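Local coordinates for BAG family molecular chaperone regulator 1 (Arabidopsis thaliana, PDB 4HWC), which probably acts as a co-chaperone that binds the ATPase domain of HSP70/HSC70 chaperones through its BAG domain and regulates programmed cell death and stress responses, at residues 10-15 / 49-54; 15-20 / 72-77. All coordinates share one frame; numbering follows the deposited sequence.

From the N terminus, helix 5-31 runs the length of the bundle, and both contacts use its N-terminal and middle turns, sharing Glu15. Interaction 1 is met first: the chain turns back after this helix, and residues 49-54 near the end of helix 38-55 return antiparallel to 10-15, closing a loop of 33 residues. A second turn leads into helix 62-88, whose residues 72-77 run nearly parallel to 15-20 and close the 51-residue loop of interaction 2. The two closures cross, since their segments alternate along the chain. Leu52 joins helices 38-55 and 62-88, completing with the two contacts the set of pairs in the three-helix bundle.

Interaction 1 of 2, residues 10-15 / 49-54; sequences SDISLE and MNELIK
Ile12 and Glu51 face each other where helices 5-31 and 38-55 run antiparallel, the axes of the two segments 10.7 Å apart and 173° from one another in direction. The two side chains slide past each other, and the CG2 branch of Ile12 rests against Glu51 OE1 at 3.3 Å. With CG2 anti to the backbone N, the other branch leaves beside that nitrogen and carries CD1 out to Lys54 CB, 3.7 Å away. A branched aliphatic residue suits this place because its two arms reach two residues of the opposing helix. Glu15 adds its methylenes: it meets Glu51 at about a right angle, Glu15 CG lying 3.7 Å from Glu51 CD, so carbon rather than charge faces the carboxylate.

The other side of the contact is polar and looser. A water donates to Glu51 OE1 at 2.9 Å. The same water reaches Asp11 OD1 through a weak bond and so bridges the two acids. Exposed Lys54 bends at its last torsion (chi4 61°) and brings NZ within 3.5 Å of Glu51 OE2, a salt bridge that probably offsets the nearby negative charges; the Glu15 carboxylate turns instead to Arg18. Beyond this seam, Leu52 points away from 10-15 and packs on Val72 and Val75 of helix 62-88, the third member of the bundle.

Interaction 2 of 2, residues 15-20 / 72-77; sequences EVDRLG and VKRVQN
Arg74 is the first residue of 72-77 to touch 15-20, and it does so over Val16 and onto Asp17. Its chain bends at chi2 and chi3, which lays the guanidinium across the valine: Val16 CG1 sits over the centre of one face, 3.4 Å from Arg74 CZ. At the guanidinium edge Asp17 OD1 takes both terminal nitrogens, Arg74 NH1 at 2.8 Å and Arg74 NH2 at 2.9 Å. This end-on grip spends two clearly bent bonds on one oxygen. The two flat groups are steeply turned, their planes 55° apart, so NH2 meets OD1 nearly along its C-O axis while NH1 comes from above the carboxylate plane. The CB bond of Asp17 leads away from 72-77, but its carboxylate comes back within reach of the long arginine, and an acid suits a place where a guanidinium ends.

One residue on, Val75 flanks the contact, and its CG2 meets Val16 CG2 at 3.9 Å. These beta-branched side chains cross at about a right angle where the segments pass at 19°, and Leu52 of helix 38-55 packs against Val75 as well. With alanine at Arg74, Asp17 would probably lose its charged mate and Val16 CG1 the guanidinium packed over it. The flat face of the guanidinium thus packs on a buried valine, while its N-H edge probably offsets the charge of an exposed carboxylate and adds a weak bond from Arg74 NH1 to Ser13 O.

Interaction 1 of 2, residues 10-15 / 49-54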
loop_
_atom_site.group_PDB
_atom_site.type_symbol
_atom_site.label_atom_id
_atom_site.label_comp_id
_atom_site.label_asym_id
_atom_site.label_seq_id
_atom_site.Cartn_x
_atom_site.Cartn_y
_atom_site.Cartn_z
ATOM N N SER A 10 3.733 12.391 4.613
ATOM C CA SER A 10 2.286 12.587 4.625
ATOM C C SER A 10 1.782 12.563 3.188
ATOM O O SER A 10 0.603 12.314 2.933
ATOM C CB SER A 10 1.924 13.927 5.276
ATOM O OG SER A 10 2.143 13.895 6.675
ATOM N N ASP A 11 2.693 12.827 2.256
ATOM C CA ASP A 11 2.377 12.831 0.835
ATOM C C ASP A 11 2.272 11.400 0.312
ATOM O O ASP A 11 1.337 11.062 -0.413
ATOM C CB ASP A 11 3.454 13.597 0.067
ATOM C CG ASP A 11 3.387 13.353 -1.425
ATOM O OD1 ASP A 11 3.951 12.337 -1.885
ATOM O OD2 ASP A 11 2.763 14.170 -2.136
ATOM N N ILE A 12 3.247 10.571 0.671
ATOM C CA ILE A 12 3.252 9.169 0.272
ATOM C C ILE A 12 2.032 8.558 0.941
ATOM O O ILE A 12 1.382 7.663 0.399
ATOM C CB ILE A 12 4.526 8.448 0.780
ATOM C CG1 ILE A 12 5.735 8.897 -0.041
ATOM C CG2 ILE A 12 4.340 6.933 0.724
ATOM C CD1 ILE A 12 7.047 8.279 0.392
ATOM N N SER A 13 1.732 9.067 2.130
ATOM C CA SER A 13 0.601 8.601 2.913
ATOM C C SER A 13 -0.712 8.788 2.160
ATOM O O SER A 13 -1.601 7.950 2.243
ATOM C CB SER A 13 0.540 9.356 4.239
ATOM O OG SER A 13 -0.545 8.900 5.019
ATOM N N LEU A 14 -0.827 9.892 1.429
ATOM C CA LEU A 14 -2.037 10.173 0.664
ATOM C C LEU A 14 -2.196 9.160 -0.465
ATOM O O LEU A 14 -3.305 8.723 -0.763
ATOM C CB LEU A 14 -1.986 11.591 0.092
ATOM C CG LEU A 14 -1.936 12.733 1.113
ATOM C CD1 LEU A 14 -1.799 14.063 0.388
ATOM C CD2 LEU A 14 -3.192 12.714 1.967
ATOM N N GLU A 15 -1.082 8.787 -1.087
ATOM C CA GLU A 15 -1.114 7.810 -2.168
ATOM C C GLU A 15 -1.396 6.424 -1.598
ATOM O O GLU A 15 -2.073 5.606 -2.227
ATOM C CB GLU A 15 0.215 7.809 -2.922
ATOM C CG GLU A 15 0.269 6.849 -4.105
ATOM C CD GLU A 15 -0.966 6.927 -4.999
ATOM O OE1 GLU A 15 -1.641 7.981 -5.014
ATOM O OE2 GLU A 15 -1.254 5.933 -5.700
ATOM N N MET A 49 4.727 -1.213 -4.136
ATOM C CA MET A 49 6.161 -1.441 -4.001
ATOM C C MET A 49 6.933 -0.172 -4.329
ATOM O O MET A 49 8.003 0.076 -3.753
ATOM C CB MET A 49 6.617 -2.588 -4.902
ATOM C CG MET A 49 6.022 -3.930 -4.528
ATOM S SD MET A 49 6.371 -4.385 -2.812
ATOM C CE MET A 49 8.139 -4.736 -2.936
ATOM N N ASN A 50 6.398 0.631 -5.249
ATOM C CA ASN A 50 7.039 1.885 -5.628
ATOM C C ASN A 50 6.995 2.860 -4.461
ATOM O O ASN A 50 7.923 3.649 -4.262
ATOM C CB ASN A 50 6.360 2.510 -6.852
ATOM C CG ASN A 50 6.876 1.936 -8.160
ATOM O OD1 ASN A 50 7.956 1.337 -8.206
ATOM N ND2 ASN A 50 6.114 2.131 -9.238
ATOM N N GLU A 51 5.910 2.814 -3.692
ATOM C CA GLU A 51 5.793 3.682 -2.527
ATOM C C GLU A 51 6.748 3.171 -1.443
ATOM O O GLU A 51 7.293 3.955 -0.667
ATOM C CB GLU A 51 4.352 3.698 -2.002
ATOM C CG GLU A 51 3.344 4.283 -2.986
ATOM C CD GLU A 51 3.705 5.703 -3.420
ATOM O OE1 GLU A 51 3.762 6.605 -2.549
ATOM O OE2 GLU A 51 3.933 5.916 -4.631
ATOM N N LEU A 52 6.952 1.858 -1.394
ATOM C CA LEU A 52 7.850 1.271 -0.403
ATOM C C LEU A 52 9.281 1.729 -0.715
ATOM O O LEU A 52 10.072 2.011 0.190
ATOM C CB LEU A 52 7.763 -0.253 -0.451
ATOM C CG LEU A 52 8.321 -1.017 0.748
ATOM C CD1 LEU A 52 7.465 -0.730 1.979
ATOM C CD2 LEU A 52 8.324 -2.505 0.451
ATOM N N ILE A 53 9.603 1.798 -2.005
ATOM C CA ILE A 53 10.920 2.249 -2.437
ATOM C C ILE A 53 11.092 3.722 -2.051
ATOM O O ILE A 53 12.133 4.107 -1.524
ATOM C CB ILE A 53 11.096 2.078 -3.971
ATOM C CG1 ILE A 53 11.049 0.591 -4.338
ATOM C CG2 ILE A 53 12.420 2.690 -4.422
ATOM C CD1 ILE A 53 10.988 0.320 -5.847
ATOM N N LYS A 54 10.072 4.541 -2.299
ATOM C CA LYS A 54 10.132 5.962 -1.957
ATOM C C LYS A 54 10.356 6.148 -0.456
ATOM O O LYS A 54 11.076 7.048 -0.031
ATOM C CB LYS A 54 8.841 6.682 -2.364
ATOM C CG LYS A 54 8.671 6.907 -3.867
ATOM C CD LYS A 54 7.347 7.597 -4.156
ATOM C CE LYS A 54 7.082 7.701 -5.647
ATOM N NZ LYS A 54 7.007 6.364 -6.292
HETATM O O HOH W 1 3.562 9.290 -3.508
#

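Interaction 2 of 2, residues 15-20 / 72-77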
loop_
_atom_site.group_PDB
_atom_site.type_symbol
_atom_site.label_atom_id
_atom_site.label_comp_id
_atom_site.label_asym_id
_atom_site.label_seq_id
_atom_site.Cartn_x
_atom_site.Cartn_y
_atom_site.Cartn_z
ATOM N N GLU A 15 -1.082 8.787 -1.087
ATOM C CA GLU A 15 -1.114 7.810 -2.168
ATOM C C GLU A 15 -1.396 6.424 -1.598
ATOM O O GLU A 15 -2.073 5.606 -2.227
ATOM C CB GLU A 15 0.215 7.809 -2.922
ATOM C CG GLU A 15 0.269 6.849 -4.105
ATOM C CD GLU A 15 -0.966 6.927 -4.999
ATOM O OE1 GLU A 15 -1.641 7.981 -5.014
ATOM O OE2 GLU A 15 -1.254 5.933 -5.700
ATOM N N VAL A 16 -0.869 6.151 -0.411
ATOM C CA VAL A 16 -1.121 4.863 0.217
ATOM C C VAL A 16 -2.607 4.801 0.585
ATOM O O VAL A 16 -3.212 3.730 0.536
ATOM C CB VAL A 16 -0.242 4.668 1.473
ATOM C CG1 VAL A 16 -0.639 3.387 2.207
ATOM C CG2 VAL A 16 1.223 4.575 1.057
ATOM N N ASP A 17 -3.200 5.941 0.948
ATOM C CA ASP A 17 -4.629 5.963 1.280
ATOM C C ASP A 17 -5.436 5.523 0.059
ATOM O O ASP A 17 -6.376 4.728 0.165
ATOM C CB ASP A 17 -5.117 7.372 1.659
ATOM C CG ASP A 17 -4.528 7.876 2.955
ATOM O OD1 ASP A 17 -4.168 7.042 3.809
ATOM O OD2 ASP A 17 -4.446 9.113 3.126
ATOM N N ARG A 18 -5.068 6.063 -1.096
ATOM C CA ARG A 18 -5.767 5.750 -2.332
ATOM C C ARG A 18 -5.545 4.304 -2.743
ATOM O O ARG A 18 -6.476 3.640 -3.184
ATOM C CB ARG A 18 -5.313 6.680 -3.454
ATOM C CG ARG A 18 -6.235 6.673 -4.673
ATOM C CD ARG A 18 -5.636 7.475 -5.812
ATOM N NE ARG A 18 -4.432 6.832 -6.328
ATOM C CZ ARG A 18 -4.436 5.804 -7.171
ATOM N NH1 ARG A 18 -5.586 5.298 -7.602
ATOM N NH2 ARG A 18 -3.290 5.277 -7.576
ATOM N N LEU A 19 -4.313 3.817 -2.613
ATOM C CA LEU A 19 -4.026 2.435 -2.982
ATOM C C LEU A 19 -4.754 1.499 -2.025
ATOM O O LEU A 19 -5.153 0.410 -2.409
ATOM C CB LEU A 19 -2.515 2.161 -2.956
ATOM C CG LEU A 19 -1.712 2.942 -4.008
ATOM C CD1 LEU A 19 -0.226 2.676 -3.843
ATOM C CD2 LEU A 19 -2.173 2.534 -5.401
ATOM N N GLY A 20 -4.927 1.937 -0.783
ATOM C CA GLY A 20 -5.628 1.136 0.205
ATOM C C GLY A 20 -7.098 1.046 -0.166
ATOM O O GLY A 20 -7.768 0.051 0.117
ATOM N N VAL A 72 5.498 2.471 6.213
ATOM C CA VAL A 72 6.108 1.264 5.676
ATOM C C VAL A 72 5.250 0.064 6.078
ATOM O O VAL A 72 4.996 -0.832 5.275
ATOM C CB VAL A 72 7.533 1.068 6.225
ATOM C CG1 VAL A 72 8.033 -0.321 5.881
ATOM C CG2 VAL A 72 8.472 2.127 5.635
ATOM N N LYS A 73 4.808 0.060 7.329
ATOM C CA LYS A 73 3.983 -1.032 7.843
ATOM C C LYS A 73 2.653 -1.109 7.107
ATOM O O LYS A 73 2.151 -2.202 6.833
ATOM C CB LYS A 73 3.734 -0.844 9.341
ATOM C CG LYS A 73 2.915 -1.963 9.984
ATOM C CD LYS A 73 3.631 -3.301 9.873
ATOM C CE LYS A 73 2.865 -4.394 10.620
ATOM N NZ LYS A 73 3.581 -5.688 10.541
ATOM N N ARG A 74 2.079 0.050 6.797
ATOM C CA ARG A 74 0.807 0.088 6.079
ATOM C C ARG A 74 0.949 -0.605 4.735
ATOM O O ARG A 74 0.108 -1.411 4.360
ATOM C CB ARG A 74 0.353 1.530 5.832
ATOM C CG ARG A 74 -0.373 2.176 6.985
ATOM C CD ARG A 74 -1.600 2.914 6.466
ATOM N NE ARG A 74 -1.240 4.102 5.715
ATOM C CZ ARG A 74 -2.074 4.788 4.942
ATOM N NH1 ARG A 74 -1.635 5.860 4.313
ATOM N NH2 ARG A 74 -3.331 4.396 4.781
ATOM N N VAL A 75 2.013 -0.270 4.006
ATOM C CA VAL A 75 2.268 -0.852 2.693
ATOM C C VAL A 75 2.509 -2.356 2.766
ATOM O O VAL A 75 1.987 -3.117 1.947
ATOM C CB VAL A 75 3.482 -0.180 2.010
ATOM C CG1 VAL A 75 3.811 -0.905 0.706
ATOM C CG2 VAL A 75 3.168 1.279 1.718
ATOM N N GLN A 76 3.309 -2.783 3.740
ATOM C CA GLN A 76 3.579 -4.199 3.917
ATOM C C GLN A 76 2.267 -4.952 4.156
ATOM O O GLN A 76 2.055 -6.037 3.610
ATOM C CB GLN A 76 4.543 -4.413 5.094
ATOM C CG GLN A 76 5.978 -3.976 4.792
ATOM C CD GLN A 76 6.886 -3.992 6.011
ATOM O OE1 GLN A 76 8.109 -3.884 5.889
ATOM N NE2 GLN A 76 6.294 -4.113 7.189
ATOM N N ASN A 77 1.381 -4.363 4.957
ATOM C CA ASN A 77 0.101 -4.990 5.257
ATOM C C ASN A 77 -0.762 -5.106 4.008
ATOM O O ASN A 77 -1.385 -6.137 3.786
ATOM C CB ASN A 77 -0.673 -4.195 6.323
ATOM C CG ASN A 77 -0.102 -4.366 7.718
ATOM O OD1 ASN A 77 0.744 -5.222 7.955
ATOM N ND2 ASN A 77 -0.578 -3.551 8.653
#